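Local coordinates for Lmo2470 protein (Listeria monocytogenes EGD-e, PDB 5HL3) that acts as the internalin InlP, interacting with afadin and facilitating the crossing of the basement membrane by the bacterium, at residues M156-D161 with S178-T183; I128-N133 with L151-M156; A69-V74 with T93-L98; T49-E54 with T75-M80. One frame throughout, in Å; residues are numbered along the deposited sequence. Where two conformers were deposited one is given.

Interaction 1. Residues M156-D161 with S178-T183; sequences MLITSD and SSNQLT. With CA (calcium ion), chain E.
The side-chain carbonyl of Asn180 reaches over to the backbone of 156-161 and accepts two hydrogen bonds at once. Asn180 CG stands anti to its carbonyl carbon (chi1 -77°), which carries the amide across. Met156 N lies 2.9 Å from Asn180 OD1, and Ile158 N sits 3.0 Å from the same OD1 in a nearly straight bond (169°). The two donors come from opposite faces of the amide plane, Ile158 N standing well above it. Asn180 ND2 is held by Met153 O and Leu177 O, which fixes the amide at both ends. Further along, Ser160 OG accepts from Thr183 N at 3.0 Å through a bent bond and also pairs with Thr184 O. Between backbones, Gln181 N donates to Ile158 O at 2.9 Å. Two waters add bridges: one joins Leu157 N to Ser179 O, the other links Ser160 N, Gln181 O and Thr183 OG1. Apolar contact is modest. Ile158 and Leu182 run side by side, CG2 to CD2 at 4.1 Å, and Thr159 CG2 rests on Gln181 CB at 3.8 Å. On the side of 156-161 remote from 178-183, Leu157 O binds a calcium ion at 2.4 Å, together with Glu162 and four waters. One of these waters lies close to Met156 O; another donates to Thr159 OG1, which itself donates to Asp161 OD1. Asn180 with Leu182 forms the Asn-x-Leu signature of a leucine-rich repeat, in which the buried asparagine closes its own turn and grips the preceding one; Asn202 repeats the scheme by bonding Leu182 N.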
loop_
_atom_site.group_PDB
_atom_site.type_symbol
_atom_site.label_atom_id
_atom_site.label_comp_id
_atom_site.label_asym_id
_atom_site.label_seq_id
_atom_site.Cartn_x
_atom_site.Cartn_y
_atom_site.Cartn_z
HETATM N N MSE A 156 -5.611 -6.181 -1.477
HETATM C CA MSE A 156 -6.998 -6.437 -1.850
HETATM C C MSE A 156 -7.193 -6.646 -3.327
HETATM O O MSE A 156 -8.324 -6.667 -3.791
HETATM C CB MSE A 156 -7.915 -5.269 -1.405
HETATM C CG MSE A 156 -7.866 -5.017 0.112
HETATM SE SE MSE A 156 -9.240 -3.749 0.685
HETATM C CE MSE A 156 -10.749 -4.974 0.632
ATOM N N LEU A 157 -6.097 -6.855 -4.072
ATOM C CA LEU A 157 -6.134 -6.967 -5.545
ATOM C C LEU A 157 -6.836 -5.772 -6.228
ATOM O O LEU A 157 -7.629 -5.946 -7.163
ATOM C CB LEU A 157 -6.688 -8.316 -5.967
ATOM C CG LEU A 157 -5.759 -9.488 -5.613
ATOM C CD1 LEU A 157 -6.506 -10.771 -5.876
ATOM C CD2 LEU A 157 -4.473 -9.460 -6.389
ATOM N N ILE A 158 -6.513 -4.566 -5.760
ATOM C CA ILE A 158 -7.082 -3.372 -6.340
ATOM C C ILE A 158 -6.253 -2.950 -7.557
ATOM O O ILE A 158 -5.032 -2.836 -7.468
ATOM C CB ILE A 158 -7.137 -2.243 -5.304
ATOM C CG1 ILE A 158 -8.120 -2.652 -4.201
ATOM C CG2 ILE A 158 -7.606 -0.931 -5.958
ATOM C CD1 ILE A 158 -8.066 -1.803 -2.954
ATOM N N THR A 159 -6.937 -2.741 -8.684
ATOM C CA THR A 159 -6.328 -2.212 -9.919
ATOM C C THR A 159 -6.751 -0.752 -10.086
ATOM O O THR A 159 -7.692 -0.269 -9.425
ATOM C CB THR A 159 -6.662 -3.076 -11.150
ATOM O OG1 THR A 159 -8.066 -3.371 -11.155
ATOM C CG2 THR A 159 -5.868 -4.386 -11.085
ATOM N N SER A 160 -6.077 -0.028 -10.973
ATOM C CA SER A 160 -6.308 1.417 -11.098
ATOM C C SER A 160 -7.721 1.793 -11.580
ATOM O O SER A 160 -8.239 2.850 -11.217
ATOM C CB SER A 160 -5.216 2.049 -11.957
ATOM O OG SER A 160 -3.959 1.875 -11.332
ATOM N N ASP A 161 -8.366 0.898 -12.319
ATOM C CA ASP A 161 -9.739 1.134 -12.758
ATOM C C ASP A 161 -10.759 1.064 -11.597
ATOM O O ASP A 161 -11.911 1.430 -11.763
ATOM C CB ASP A 161 -10.136 0.124 -13.853
ATOM C CG ASP A 161 -10.082 -1.329 -13.354
ATOM O OD1 ASP A 161 -9.041 -1.719 -12.841
ATOM O OD2 ASP A 161 -11.072 -2.097 -13.439
ATOM N N SER A 178 -1.187 -0.196 -0.158
ATOM C CA SER A 178 -0.015 -1.030 -0.403
ATOM C C SER A 178 -0.440 -2.431 -0.844
ATOM O O SER A 178 -1.528 -2.874 -0.564
ATOM C CB SER A 178 0.872 -1.104 0.824
ATOM O OG SER A 178 0.157 -1.619 1.942
ATOM N N SER A 179 0.485 -3.150 -1.469
ATOM C CA SER A 179 0.274 -4.535 -1.874
ATOM C C SER A 179 -0.949 -4.735 -2.730
ATOM O O SER A 179 -1.688 -5.702 -2.544
ATOM C CB SER A 179 0.237 -5.477 -0.638
ATOM O OG SER A 179 1.540 -5.557 -0.076
ATOM N N ASN A 180 -1.114 -3.889 -3.735
ATOM C CA ASN A 180 -2.199 -4.013 -4.723
ATOM C C ASN A 180 -1.586 -4.122 -6.106
ATOM O O ASN A 180 -0.418 -4.467 -6.228
ATOM C CB ASN A 180 -3.223 -2.876 -4.536
ATOM C CG ASN A 180 -4.137 -3.113 -3.358
ATOM O OD1 ASN A 180 -4.855 -4.123 -3.327
ATOM N ND2 ASN A 180 -4.107 -2.217 -2.390
ATOM N N GLN A 181 -2.392 -3.891 -7.143
ATOM C CA GLN A 181 -1.938 -4.023 -8.537
ATOM C C GLN A 181 -2.138 -2.697 -9.273
ATOM O O GLN A 181 -2.475 -2.677 -10.456
ATOM C CB GLN A 181 -2.689 -5.180 -9.229
ATOM C CG GLN A 181 -2.362 -6.515 -8.567
ATOM C CD GLN A 181 -2.756 -7.799 -9.322
ATOM O OE1 GLN A 181 -2.489 -8.910 -8.822
ATOM N NE2 GLN A 181 -3.338 -7.675 -10.486
ATOM N N LEU A 182 -1.899 -1.590 -8.594
ATOM C CA LEU A 182 -2.068 -0.277 -9.229
ATOM C C LEU A 182 -0.948 -0.035 -10.224
ATOM O O LEU A 182 0.231 -0.167 -9.898
ATOM C CB LEU A 182 -2.047 0.819 -8.172
ATOM C CG LEU A 182 -3.183 0.781 -7.146
ATOM C CD1 LEU A 182 -2.883 1.752 -6.026
ATOM C CD2 LEU A 182 -4.523 1.104 -7.807
ATOM N N THR A 183 -1.334 0.349 -11.427
ATOM C CA THR A 183 -0.393 0.725 -12.493
ATOM C C THR A 183 -0.279 2.242 -12.612
ATOM O O THR A 183 0.764 2.755 -13.045
ATOM C CB THR A 183 -0.794 0.126 -13.855
ATOM O OG1 THR A 183 -2.182 0.389 -14.095
ATOM C CG2 THR A 183 -0.555 -1.371 -13.861
HETATM CA CA CA E . -9.819 -6.039 -8.168
HETATM O O HOH W 1 -9.939 -7.020 -6.048
HETATM O O HOH W 2 -3.328 -7.389 -3.809
HETATM O O HOH W 3 -8.550 -6.037 -10.192
HETATM O O HOH W 4 -3.928 -1.312 -12.449
HETATM O O HOH W 5 -10.535 -8.064 -8.993
HETATM O O HOH W 6 -12.165 -5.940 -7.561
#

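Interaction 2. Residues I128-N133 with L151-M156; sequences ITMSGN and LYMSEM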
loop_
_atom_site.group_PDB
_atom_site.type_symbol
_atom_site.label_atom_id
_atom_site.label_comp_id
_atom_site.label_asym_id
_atom_site.label_seq_id
_atom_site.Cartn_x
_atom_site.Cartn_y
_atom_site.Cartn_z
ATOM N N ILE A 128 -12.051 3.072 8.071
ATOM C CA ILE A 128 -12.444 1.780 7.497
ATOM C C ILE A 128 -11.175 0.976 7.217
ATOM O O ILE A 128 -10.251 1.486 6.604
ATOM C CB ILE A 128 -13.258 1.927 6.217
ATOM C CG1 ILE A 128 -14.596 2.663 6.497
ATOM C CG2 ILE A 128 -13.483 0.548 5.589
ATOM C CD1 ILE A 128 -15.384 2.943 5.244
ATOM N N THR A 129 -11.139 -0.267 7.691
ATOM C CA THR A 129 -10.020 -1.199 7.461
ATOM C C THR A 129 -10.535 -2.508 6.899
ATOM O O THR A 129 -11.376 -3.159 7.524
ATOM C CB THR A 129 -9.270 -1.528 8.754
ATOM O OG1 THR A 129 -8.799 -0.325 9.366
ATOM C CG2 THR A 129 -8.072 -2.446 8.507
HETATM N N MSE A 130 -10.020 -2.887 5.726
HETATM C CA MSE A 130 -10.439 -4.153 5.079
HETATM C C MSE A 130 -9.249 -4.898 4.519
HETATM O O MSE A 130 -9.416 -5.896 3.807
HETATM C CB MSE A 130 -11.392 -3.842 3.950
HETATM C CG MSE A 130 -12.701 -3.201 4.447
HETATM SE SE MSE A 130 -13.854 -2.590 2.990
HETATM C CE MSE A 130 -14.589 -4.245 2.656
ATOM N N SER A 131 -8.052 -4.462 4.866
ATOM C CA SER A 131 -6.808 -5.043 4.340
ATOM C C SER A 131 -6.731 -6.564 4.429
ATOM O O SER A 131 -7.078 -7.181 5.427
ATOM C CB SER A 131 -5.629 -4.469 5.081
ATOM O OG SER A 131 -5.614 -3.052 4.959
ATOM N N GLY A 132 -6.235 -7.158 3.336
ATOM C CA GLY A 132 -5.991 -8.624 3.246
ATOM C C GLY A 132 -7.092 -9.395 2.563
ATOM O O GLY A 132 -6.955 -10.566 2.313
ATOM N N ASN A 133 -8.191 -8.723 2.273
ATOM C CA ASN A 133 -9.362 -9.342 1.670
ATOM C C ASN A 133 -9.522 -8.881 0.226
ATOM O O ASN A 133 -9.294 -7.710 -0.091
ATOM C CB ASN A 133 -10.561 -8.986 2.535
ATOM C CG ASN A 133 -10.399 -9.500 3.959
ATOM O OD1 ASN A 133 -10.382 -10.697 4.176
ATOM N ND2 ASN A 133 -10.235 -8.597 4.924
ATOM N N LEU A 151 -8.325 5.298 5.571
ATOM C CA LEU A 151 -8.792 4.222 4.721
ATOM C C LEU A 151 -7.649 3.218 4.525
ATOM O O LEU A 151 -6.637 3.553 3.885
ATOM C CB LEU A 151 -9.303 4.807 3.409
ATOM C CG LEU A 151 -9.975 3.882 2.433
ATOM C CD1 LEU A 151 -11.136 3.126 3.060
ATOM C CD2 LEU A 151 -10.439 4.692 1.225
ATOM N N TYR A 152 -7.795 2.024 5.106
ATOM C CA TYR A 152 -6.778 0.961 5.061
ATOM C C TYR A 152 -7.284 -0.126 4.129
ATOM O O TYR A 152 -8.204 -0.897 4.492
ATOM C CB TYR A 152 -6.511 0.439 6.454
ATOM C CG TYR A 152 -5.892 1.479 7.367
ATOM C CD1 TYR A 152 -4.534 1.761 7.322
ATOM C CD2 TYR A 152 -6.677 2.183 8.308
ATOM C CE1 TYR A 152 -3.995 2.716 8.165
ATOM C CE2 TYR A 152 -6.113 3.118 9.139
ATOM C CZ TYR A 152 -4.789 3.389 9.059
ATOM O OH TYR A 152 -4.251 4.374 9.914
HETATM N N MSE A 153 -6.661 -0.228 2.944
HETATM C CA MSE A 153 -7.112 -1.117 1.875
HETATM C C MSE A 153 -5.912 -1.803 1.246
HETATM O O MSE A 153 -5.782 -1.855 0.025
HETATM C CB MSE A 153 -7.886 -0.312 0.837
HETATM C CG MSE A 153 -9.043 0.512 1.414
HETATM SE SE MSE A 153 -10.592 -0.557 1.979
HETATM C CE MSE A 153 -11.328 -0.773 0.185
ATOM N N SER A 154 -5.032 -2.331 2.072
ATOM C CA SER A 154 -3.809 -3.009 1.604
ATOM C C SER A 154 -4.106 -4.456 1.228
ATOM O O SER A 154 -4.919 -5.104 1.899
ATOM C CB SER A 154 -2.775 -2.975 2.723
ATOM O OG SER A 154 -1.609 -3.671 2.345
ATOM N N GLU A 155 -3.462 -4.970 0.177
ATOM C CA GLU A 155 -3.590 -6.402 -0.205
ATOM C C GLU A 155 -5.036 -6.787 -0.450
ATOM O O GLU A 155 -5.600 -7.666 0.221
ATOM C CB GLU A 155 -2.937 -7.343 0.817
ATOM C CG GLU A 155 -2.692 -8.711 0.197
ATOM C CD GLU A 155 -2.064 -9.693 1.114
ATOM O OE1 GLU A 155 -2.576 -9.916 2.223
ATOM O OE2 GLU A 155 -1.064 -10.316 0.699
HETATM N N MSE A 156 -5.611 -6.181 -1.477
HETATM C CA MSE A 156 -6.998 -6.437 -1.850
HETATM C C MSE A 156 -7.193 -6.646 -3.327
HETATM O O MSE A 156 -8.324 -6.667 -3.791
HETATM C CB MSE A 156 -7.915 -5.269 -1.405
HETATM C CG MSE A 156 -7.866 -5.017 0.112
HETATM SE SE MSE A 156 -9.240 -3.749 0.685
HETATM C CE MSE A 156 -10.749 -4.974 0.632
HETATM O O HOH W 7 -4.630 -11.721 2.851
#
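The Tyr152 ring meets Ile128 and Thr129 along its CD2 side: Ile128 O lies at the edge near the ring plane, whereas Thr129 OG1 comes in obliquely, 3.5 Å from Tyr152 CD2. Thr174 and Asp176 of the next strand also touch this tyrosine. The second flat group, the Asn133 amide, folds back over its own turn, where ND2 donates to Met130 O at 3.0 Å from above that carbonyl's plane and also bonds Ala104 O. Strands 127-129 and 150-152 are parallel neighbours in the leucine-rich repeat sheet, joined by straight bonds from Tyr152 N to Ile128 O (2.9 Å) and from Met130 N to Tyr152 O (3.0 Å). Beyond them the chains stay in step through the type II turn Met130-Asn133, whose third position takes Gly132 with a positive phi of 98°. Ser131 OG, beside its own backbone N (chi1 -58°), accepts from Ser154 N at 3.0 Å. Gly132 N donates to Ser154 O at 2.8 Å and only weakly to Glu155 O, while a water bridges Gly132 O and Glu155 OE1. On the buried side, the bend of the Met156 selenomethionine at chi3 brings its CE to 3.6 Å from Met130 CB, and its CG packs 3.1 Å from Asn133 O.

Interaction 3. Residues A69-V74 with T93-L98; sequences AMFNNV and TTIPHL. With CA (calcium ion), chain I.
Thr94 presses its CB against Ala69 O, 3.0 Å away, while its OG1 is hydrogen-bonded to Leu66 O. Its carbonyl accepts from Phe71 N at 2.9 Å, with the donor in the carbonyl plane; the same Thr94 O lies at the Phe71 ring edge. Met70, its chain bent at chi2 and chi3, brings SE to 3.9 Å from Thr94 O. Ile95 turns its branches to different partners: CG2 meets Val74 CG1 at 3.6 Å, and CG1 lies 4.1 Å from Phe71 CD2. Pro96 CD rests on Phe71 O, and Pro96 CB lies over one face of the His97 ring. His97 N donates to a water that in turn donates to Phe71 O and Val74 O. The His97 ring edge approaches Asn72 O, CD2 to O at 3.3 Å, and ND1 pairs with Glu124. At Leu98 the type I turn from Ile95 closes. Asn72 O also accepts from a water on the calcium ion bound by Asn73 OD1. The contact joins the loops preceding strands 76-79 and 100-103 of the repeat sheet, with Leu45 of helix 42-46 against Phe71. With one clear direct hydrogen bond, much of the polar join passes through water, over an apolar layer of Phe71, Val74 and Ile95.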
loop_
_atom_site.group_PDB
_atom_site.type_symbol
_atom_site.label_atom_id
_atom_site.label_comp_id
_atom_site.label_asym_id
_atom_site.label_seq_id
_atom_site.Cartn_x
_atom_site.Cartn_y
_atom_site.Cartn_z
ATOM N N ALA A 69 -32.439 -4.324 16.077
ATOM C CA ALA A 69 -32.127 -3.734 17.386
ATOM C C ALA A 69 -31.492 -2.368 17.201
ATOM O O ALA A 69 -30.711 -2.170 16.271
ATOM C CB ALA A 69 -31.174 -4.639 18.173
HETATM N N MSE A 70 -31.826 -1.433 18.080
HETATM C CA MSE A 70 -31.254 -0.088 18.044
HETATM C C MSE A 70 -30.011 -0.008 18.891
HETATM O O MSE A 70 -30.076 -0.267 20.092
HETATM C CB MSE A 70 -32.293 0.921 18.531
HETATM C CG MSE A 70 -31.787 2.368 18.466
HETATM SE SE MSE A 70 -31.240 3.002 16.692
HETATM C CE MSE A 70 -33.006 2.912 15.907
ATOM N N PHE A 71 -28.889 0.353 18.263
ATOM C CA PHE A 71 -27.590 0.511 18.926
ATOM C C PHE A 71 -27.270 2.012 19.012
ATOM O O PHE A 71 -26.597 2.579 18.147
ATOM C CB PHE A 71 -26.510 -0.240 18.143
ATOM C CG PHE A 71 -26.758 -1.725 18.047
ATOM C CD1 PHE A 71 -26.436 -2.560 19.089
ATOM C CD2 PHE A 71 -27.337 -2.280 16.903
ATOM C CE1 PHE A 71 -26.663 -3.919 19.009
ATOM C CE2 PHE A 71 -27.560 -3.643 16.816
ATOM C CZ PHE A 71 -27.227 -4.465 17.887
ATOM N N ASN A 72 -27.760 2.630 20.067
ATOM C CA ASN A 72 -27.656 4.061 20.238
ATOM C C ASN A 72 -26.257 4.551 20.514
ATOM O O ASN A 72 -25.942 5.693 20.165
ATOM C CB ASN A 72 -28.566 4.511 21.386
ATOM C CG ASN A 72 -30.039 4.429 21.038
ATOM O OD1 ASN A 72 -30.466 5.012 20.023
ATOM N ND2 ASN A 72 -30.819 3.726 21.857
ATOM N N ASN A 73 -25.407 3.703 21.113
ATOM C CA ASN A 73 -24.075 4.131 21.574
ATOM C C ASN A 73 -22.910 3.373 20.961
ATOM O O ASN A 73 -21.759 3.602 21.320
ATOM C CB ASN A 73 -24.020 4.041 23.095
ATOM C CG ASN A 73 -25.002 4.980 23.737
ATOM O OD1 ASN A 73 -25.053 6.166 23.381
ATOM N ND2 ASN A 73 -25.763 4.479 24.686
ATOM N N VAL A 74 -23.195 2.491 20.008
ATOM C CA VAL A 74 -22.110 1.745 19.343
ATOM C C VAL A 74 -21.352 2.646 18.370
ATOM O O VAL A 74 -21.937 3.287 17.489
ATOM C CB VAL A 74 -22.668 0.514 18.611
ATOM C CG1 VAL A 74 -21.667 -0.074 17.624
ATOM C CG2 VAL A 74 -23.067 -0.558 19.636
ATOM N N THR A 93 -29.771 0.972 9.439
ATOM C CA THR A 93 -30.104 2.259 10.027
ATOM C C THR A 93 -29.980 2.318 11.548
ATOM O O THR A 93 -30.239 3.361 12.129
ATOM C CB THR A 93 -31.569 2.625 9.692
ATOM O OG1 THR A 93 -32.430 1.621 10.211
ATOM C CG2 THR A 93 -31.761 2.791 8.174
ATOM N N THR A 94 -29.571 1.222 12.180
ATOM C CA THR A 94 -29.595 1.130 13.641
ATOM C C THR A 94 -28.241 1.259 14.327
ATOM O O THR A 94 -28.123 0.937 15.495
ATOM C CB THR A 94 -30.250 -0.201 14.070
ATOM O OG1 THR A 94 -29.544 -1.281 13.470
ATOM C CG2 THR A 94 -31.734 -0.245 13.632
ATOM N N ILE A 95 -27.221 1.741 13.620
ATOM C CA ILE A 95 -25.908 2.047 14.244
ATOM C C ILE A 95 -25.543 3.465 13.774
ATOM O O ILE A 95 -24.526 3.690 13.090
ATOM C CB ILE A 95 -24.805 1.044 13.879
ATOM C CG1 ILE A 95 -25.337 -0.401 13.909
ATOM C CG2 ILE A 95 -23.638 1.208 14.860
ATOM C CD1 ILE A 95 -24.303 -1.415 13.445
ATOM N N PRO A 96 -26.359 4.455 14.148
ATOM C CA PRO A 96 -26.195 5.798 13.607
ATOM C C PRO A 96 -24.883 6.484 13.941
ATOM O O PRO A 96 -24.442 7.370 13.167
ATOM C CB PRO A 96 -27.358 6.566 14.239
ATOM C CG PRO A 96 -27.740 5.791 15.451
ATOM C CD PRO A 96 -27.533 4.373 15.040
ATOM N N HIS A 97 -24.232 6.070 15.023
ATOM C CA HIS A 97 -22.993 6.728 15.460
ATOM C C HIS A 97 -21.740 5.905 15.183
ATOM O O HIS A 97 -20.694 6.163 15.754
ATOM C CB HIS A 97 -23.144 7.153 16.922
ATOM C CG HIS A 97 -24.339 8.026 17.119
ATOM N ND1 HIS A 97 -24.433 9.276 16.558
ATOM C CD2 HIS A 97 -25.539 7.793 17.704
ATOM C CE1 HIS A 97 -25.612 9.797 16.828
ATOM N NE2 HIS A 97 -26.309 8.920 17.532
ATOM N N LEU A 98 -21.848 4.955 14.259
ATOM C CA LEU A 98 -20.695 4.173 13.864
ATOM C C LEU A 98 -19.548 5.064 13.359
ATOM O O LEU A 98 -19.752 5.938 12.505
ATOM C CB LEU A 98 -21.096 3.188 12.769
ATOM C CG LEU A 98 -20.026 2.150 12.396
ATOM C CD1 LEU A 98 -19.506 1.346 13.591
ATOM C CD2 LEU A 98 -20.564 1.223 11.329
HETATM CA CA CA I . -24.610 8.371 23.043
HETATM O O HOH W 8 -24.547 4.027 16.956
HETATM O O HOH W 9 -24.282 7.825 20.820
HETATM O O HOH W 10 -26.957 8.172 22.942
HETATM O O HOH W 11 -22.550 7.299 23.962
#

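Interaction 4. Residues T49-E54 with T75-M80; sequences TGLGFE and TDVSIM
Strands 50-53 and 76-79 run parallel in step, axes 4.7 Å apart at 9°, and the pairing starts with Thr49 and Thr75 just before them. Five backbone hydrogen bonds join the segments. Thr75 N donates to Thr49 O in a straight line (172°), yet from above the carbonyl plane. Then Leu51 N bonds Asp76 O, Ser78 N bonds Leu51 O, Phe53 N bonds Ser78 O and Met80 N bonds Phe53 O, so that Leu51 and Phe53 each use both N and O toward 75-80. Between these bonds, Gly52 CA makes a CA-H...O contact with Ser78 O at 3.3 Å. One face carries Leu51, Phe53, Val77 and Ile79. The Phe53 ring turns an edge to Val77, CE2 to CG1 at 4.3 Å, while Ile79 CG1 comes obliquely to within 4.2 Å of Phe53 CD2; Leu51 CB is 4.4 Å from Val77 CG2. On the other face, beside Gly50 and Gly52, Ser78 OG can donate to Asp76 OD2, and Asp76 OD1 can pair with Thr100 OG1, but Ser78 and Asp76 each have a second conformer, so neither bond is certain. The pair belongs to the beta-alpha-beta unit 50-53, 60-63, 76-79 at the N-terminal end of the leucine-rich repeat sheet. Strand 50-53 is an edge strand here, covered by helix 21-30 of the internalin N-terminal region, whose Asn30 and Asp26 take the Gly52 and Glu54 amides. The chemistry is thus divided: backbone bonds set the register, Leu51 and Phe53 pack the sheet edge on helix 21-30, and small polar groups line the opposite face.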
loop_
_atom_site.group_PDB
_atom_site.type_symbol
_atom_site.label_atom_id
_atom_site.label_comp_id
_atom_site.label_asym_id
_atom_site.label_seq_id
_atom_site.Cartn_x
_atom_site.Cartn_y
_atom_site.Cartn_z
ATOM N N THR A 49 -20.949 -0.118 23.452
ATOM C CA THR A 49 -20.248 0.905 22.680
ATOM C C THR A 49 -19.460 0.311 21.514
ATOM O O THR A 49 -18.926 1.052 20.689
ATOM C CB THR A 49 -19.325 1.752 23.558
ATOM O OG1 THR A 49 -18.373 0.890 24.231
ATOM C CG2 THR A 49 -20.105 2.558 24.542
ATOM N N GLY A 50 -19.407 -1.009 21.442
ATOM C CA GLY A 50 -18.740 -1.719 20.341
ATOM C C GLY A 50 -19.374 -3.057 20.127
ATOM O O GLY A 50 -20.007 -3.599 21.051
ATOM N N LEU A 51 -19.290 -3.550 18.892
ATOM C CA LEU A 51 -19.770 -4.864 18.542
ATOM C C LEU A 51 -18.635 -5.636 17.892
ATOM O O LEU A 51 -18.016 -5.160 16.922
ATOM C CB LEU A 51 -20.925 -4.803 17.554
ATOM C CG LEU A 51 -22.180 -4.080 18.033
ATOM C CD1 LEU A 51 -23.132 -3.908 16.887
ATOM C CD2 LEU A 51 -22.816 -4.803 19.200
ATOM N N GLY A 52 -18.374 -6.828 18.409
ATOM C CA GLY A 52 -17.407 -7.752 17.812
ATOM C C GLY A 52 -18.115 -8.958 17.230
ATOM O O GLY A 52 -19.104 -9.435 17.790
ATOM N N PHE A 53 -17.593 -9.478 16.117
ATOM C CA PHE A 53 -18.131 -10.670 15.472
ATOM C C PHE A 53 -17.018 -11.648 15.186
ATOM O O PHE A 53 -15.925 -11.257 14.779
ATOM C CB PHE A 53 -18.924 -10.303 14.207
ATOM C CG PHE A 53 -20.107 -9.441 14.517
ATOM C CD1 PHE A 53 -21.227 -9.985 15.106
ATOM C CD2 PHE A 53 -20.060 -8.063 14.361
ATOM C CE1 PHE A 53 -22.303 -9.185 15.506
ATOM C CE2 PHE A 53 -21.133 -7.264 14.768
ATOM C CZ PHE A 53 -22.244 -7.834 15.343
ATOM N N GLU A 54 -17.277 -12.915 15.440
ATOM C CA GLU A 54 -16.234 -13.945 15.276
ATOM C C GLU A 54 -16.743 -15.304 14.852
ATOM O O GLU A 54 -15.940 -16.191 14.599
ATOM C CB GLU A 54 -15.448 -14.077 16.574
ATOM C CG GLU A 54 -16.308 -14.602 17.714
ATOM C CD GLU A 54 -15.564 -14.914 19.007
ATOM O OE1 GLU A 54 -14.379 -14.529 19.121
ATOM O OE2 GLU A 54 -16.223 -15.532 19.882
ATOM N N THR A 75 -20.036 2.704 18.556
ATOM C CA THR A 75 -19.172 3.471 17.648
ATOM C C THR A 75 -18.170 2.615 16.872
ATOM O O THR A 75 -17.519 3.124 15.981
ATOM C CB THR A 75 -18.377 4.540 18.417
ATOM O OG1 THR A 75 -17.524 3.901 19.396
ATOM C CG2 THR A 75 -19.308 5.538 19.103
ATOM N N ASP A 76 -18.037 1.340 17.225
ATOM C CA ASP A 76 -17.078 0.437 16.564
ATOM C C ASP A 76 -17.708 -0.882 16.212
ATOM O O ASP A 76 -18.486 -1.448 17.008
ATOM C CB ASP A 76 -15.887 0.117 17.469
ATOM C CG ASP A 76 -14.888 -0.868 16.784
ATOM O OD1 ASP A 76 -14.189 -0.453 15.852
ATOM O OD2 ASP A 76 -14.877 -2.088 17.086
ATOM N N VAL A 77 -17.374 -1.381 15.028
ATOM C CA VAL A 77 -17.753 -2.727 14.593
ATOM C C VAL A 77 -16.457 -3.408 14.167
ATOM O O VAL A 77 -15.747 -2.894 13.317
ATOM C CB VAL A 77 -18.793 -2.756 13.462
ATOM C CG1 VAL A 77 -18.912 -4.152 12.852
ATOM C CG2 VAL A 77 -20.157 -2.329 14.002
ATOM N N SER A 78 -16.150 -4.540 14.787
ATOM C CA SER A 78 -14.962 -5.304 14.452
ATOM C C SER A 78 -15.367 -6.723 14.109
ATOM O O SER A 78 -16.019 -7.401 14.885
ATOM C CB SER A 78 -13.958 -5.264 15.600
ATOM O OG SER A 78 -13.423 -3.960 15.750
ATOM N N ILE A 79 -14.990 -7.155 12.923
ATOM C CA ILE A 79 -15.285 -8.513 12.425
ATOM C C ILE A 79 -13.941 -9.239 12.426
ATOM O O ILE A 79 -13.125 -9.093 11.496
ATOM C CB ILE A 79 -15.981 -8.463 11.057
ATOM C CG1 ILE A 79 -17.297 -7.676 11.211
ATOM C CG2 ILE A 79 -16.284 -9.883 10.574
ATOM C CD1 ILE A 79 -17.832 -7.031 10.007
HETATM N N MSE A 80 -13.701 -10.000 13.488
HETATM C CA MSE A 80 -12.406 -10.628 13.706
HETATM C C MSE A 80 -12.226 -11.934 13.008
HETATM O O MSE A 80 -11.104 -12.319 12.738
HETATM C CB MSE A 80 -12.217 -10.857 15.210
HETATM C CG MSE A 80 -12.248 -9.527 15.975
HETATM SE SE MSE A 80 -10.792 -8.283 15.494
HETATM C CE MSE A 80 -9.392 -9.375 16.298
#

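In the fold
From the N terminus, interaction 4 comes first, pairing 49-54 with 75-80 across the beta-alpha-beta unit that contains helix 60-63. Interaction 3 starts inside that loop, at 69-74, and ends beyond it at 93-98, so the two cross; they touch where Leu98 packs on Thr75 and Val77. Together they tie the helical N-terminal region to the first turns of the repeat sheet. Interaction 2 (128-133 with 151-156) and interaction 1 (156-161 with 178-183) follow in series, each closing about one repeat turn. They share Met156 and meet through Ser154 and Ser178, continuing the stack toward the middle of the chain. Interactions 2 and 4 reach the same parallel sheet, with centres about 16 Å apart.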